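Local coordinates for GH59 galactosidase (Clostridium cellulolyticum, PDB 2V4V), which carries a family 6 carbohydrate-binding module that binds xylose and belongs to an enzyme that probably hydrolyses plant cell-wall polysaccharides, at residues 69-74 and 104-109. Numbering follows the deposited sequence.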
loop_
_atom_site.group_PDB
_atom_site.type_symbol
_atom_site.label_atom_id
_atom_site.label_comp_id
_atom_site.label_asym_id
_atom_site.label_seq_id
_atom_site.Cartn_x
_atom_site.Cartn_y
_atom_site.Cartn_z
ATOM N N ARG A 69 -6.618 2.008 -5.616
ATOM C CA ARG A 69 -7.532 2.767 -6.444
ATOM C C ARG A 69 -6.738 3.600 -7.464
ATOM O O ARG A 69 -5.600 3.988 -7.211
ATOM C CB ARG A 69 -8.381 3.700 -5.571
ATOM C CG ARG A 69 -9.438 2.901 -4.764
ATOM C CD ARG A 69 -10.277 3.786 -3.844
ATOM N NE ARG A 69 -11.192 2.973 -3.058
ATOM C CZ ARG A 69 -12.355 2.484 -3.505
ATOM N NH1 ARG A 69 -12.788 2.731 -4.762
ATOM N NH2 ARG A 69 -13.117 1.739 -2.678
ATOM N N LEU A 70 -7.326 3.808 -8.654
ATOM C CA LEU A 70 -6.599 4.526 -9.686
ATOM C C LEU A 70 -7.102 5.944 -9.836
ATOM O O LEU A 70 -8.298 6.202 -9.957
ATOM C CB LEU A 70 -6.738 3.796 -11.028
ATOM C CG LEU A 70 -6.144 2.395 -11.091
ATOM C CD1 LEU A 70 -6.370 1.769 -12.499
ATOM C CD2 LEU A 70 -4.675 2.368 -10.686
ATOM N N ASP A 71 -6.136 6.850 -9.877
ATOM C CA ASP A 71 -6.314 8.233 -10.293
ATOM C C ASP A 71 -7.040 9.199 -9.342
ATOM O O ASP A 71 -6.967 10.359 -9.506
ATOM C CB ASP A 71 -6.794 8.296 -11.748
ATOM C CG ASP A 71 -5.800 7.616 -12.716
ATOM O OD1 ASP A 71 -4.617 7.870 -12.595
ATOM O OD2 ASP A 71 -6.305 6.899 -13.557
ATOM N N SER A 72 -7.730 8.663 -8.366
ATOM C CA SER A 72 -8.222 9.488 -7.248
ATOM C C SER A 72 -8.458 8.607 -6.025
ATOM O O SER A 72 -8.539 7.364 -6.145
ATOM C CB SER A 72 -9.521 10.195 -7.646
ATOM O OG SER A 72 -10.538 9.246 -7.966
ATOM N N SER A 73 -8.571 9.242 -4.852
ATOM C CA SER A 73 -8.667 8.481 -3.610
ATOM C C SER A 73 -9.979 7.711 -3.499
ATOM O O SER A 73 -10.108 6.808 -2.637
ATOM C CB SER A 73 -8.466 9.390 -2.379
ATOM O OG SER A 73 -9.505 10.332 -2.273
ATOM N N THR A 74 -10.959 8.090 -4.341
ATOM C CA THR A 74 -12.261 7.437 -4.396
ATOM C C THR A 74 -12.412 6.744 -5.769
ATOM O O THR A 74 -13.516 6.340 -6.156
ATOM C CB THR A 74 -13.422 8.442 -4.140
ATOM O OG1 THR A 74 -13.325 9.507 -5.078
ATOM C CG2 THR A 74 -13.373 9.009 -2.674
ATOM N N GLY A 104 -1.670 0.877 -19.037
ATOM C CA GLY A 104 -1.268 2.269 -19.135
ATOM C C GLY A 104 -0.792 2.860 -17.826
ATOM O O GLY A 104 -0.534 2.151 -16.856
ATOM N N LYS A 105 -0.699 4.191 -17.828
ATOM C CA LYS A 105 -0.118 4.953 -16.727
ATOM C C LYS A 105 -1.239 5.514 -15.858
ATOM O O LYS A 105 -2.218 6.066 -16.369
ATOM C CB LYS A 105 0.702 6.098 -17.327
ATOM C CG LYS A 105 2.004 5.673 -17.990
ATOM C CD LYS A 105 1.743 5.182 -19.428
ATOM C CE LYS A 105 2.993 5.166 -20.316
ATOM N NZ LYS A 105 2.757 4.225 -21.477
ATOM N N HIS A 106 -1.116 5.339 -14.534
ATOM C CA HIS A 106 -2.108 5.847 -13.608
ATOM C C HIS A 106 -1.455 6.293 -12.321
ATOM O O HIS A 106 -0.395 5.782 -11.972
ATOM C CB HIS A 106 -3.084 4.723 -13.293
ATOM C CG HIS A 106 -3.944 4.383 -14.470
ATOM N ND1 HIS A 106 -3.691 3.332 -15.338
ATOM C CD2 HIS A 106 -5.048 5.004 -14.936
ATOM C CE1 HIS A 106 -4.625 3.322 -16.284
ATOM N NE2 HIS A 106 -5.451 4.329 -16.067
ATOM N N ASP A 107 -2.091 7.241 -11.632
ATOM C CA ASP A 107 -1.615 7.542 -10.271
ATOM C C ASP A 107 -2.257 6.504 -9.341
ATOM O O ASP A 107 -3.474 6.267 -9.397
ATOM C CB ASP A 107 -2.006 8.926 -9.805
ATOM C CG ASP A 107 -1.496 10.040 -10.736
ATOM O OD1 ASP A 107 -0.445 9.871 -11.392
ATOM O OD2 ASP A 107 -2.165 11.088 -10.762
ATOM N N VAL A 108 -1.433 5.901 -8.471
ATOM C CA VAL A 108 -1.942 4.815 -7.666
ATOM C C VAL A 108 -2.208 5.354 -6.255
ATOM O O VAL A 108 -1.270 5.854 -5.611
ATOM C CB VAL A 108 -0.950 3.631 -7.614
ATOM C CG1 VAL A 108 -1.343 2.666 -6.530
ATOM C CG2 VAL A 108 -0.916 2.891 -8.962
ATOM N N TYR A 109 -3.464 5.201 -5.789
ATOM C CA TYR A 109 -3.826 5.561 -4.410
ATOM C C TYR A 109 -3.938 4.302 -3.613
ATOM O O TYR A 109 -4.747 3.431 -3.957
ATOM C CB TYR A 109 -5.184 6.283 -4.372
ATOM C CG TYR A 109 -5.084 7.683 -4.924
ATOM C CD1 TYR A 109 -5.225 8.809 -4.090
ATOM C CD2 TYR A 109 -4.851 7.901 -6.301
ATOM C CE1 TYR A 109 -5.141 10.117 -4.605
ATOM C CE2 TYR A 109 -4.755 9.187 -6.817
ATOM C CZ TYR A 109 -4.894 10.293 -5.969
ATOM O OH TYR A 109 -4.802 11.565 -6.525
HETATM O O HOH W 1 -4.316 11.726 -9.176
#
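Y109 lies beneath the S72–S73 peptide, an example of an aromatic ring packed against a chain just after it leaves a β-sheet. The carbonyl carbon of S72 sits 3.5 Å above the ring plane, over its centre, while S73 N is displaced toward the rim. In the ring plane, the Y109 hydroxyl donates to a water (OH to water O, 2.7 Å), which in turn donates to D71 O and D107 OD2.

Beside this ring–peptide contact, D71 grips D107 twice. D71 N donates to D107 O (2.8 Å). In return D71 OD1, met nearly along its C–O bond, accepts from D107 N at 2.8 Å. With CG anti to its carbonyl carbon and beside the backbone N (chi1 -59°), the carboxylate reaches back to D107 and takes the place of a strand carbonyl, just where positive phi turns the D71 backbone off the sheet. On the sheet face that carries L70 and V108, opposite R69 and Y109, L70 CD1 lies over the H106 ring, 4.1 Å from its centroid, a CH-pi contact.

Behind these contacts, R69 and Y109 form an antiparallel hydrogen-bonded pair (R69 N to Y109 O, 2.9 Å), joining strands 64-70 and 105-113 of the module's β-sandwich. N43 N binds D107 OD1.

D71 OD1 and D107 OD2 stand 4.4 Å apart; the backbone N–H groups and bridging water probably temper their repulsion where strand 64-70 gives way to D71, beside D107 within strand 105-113.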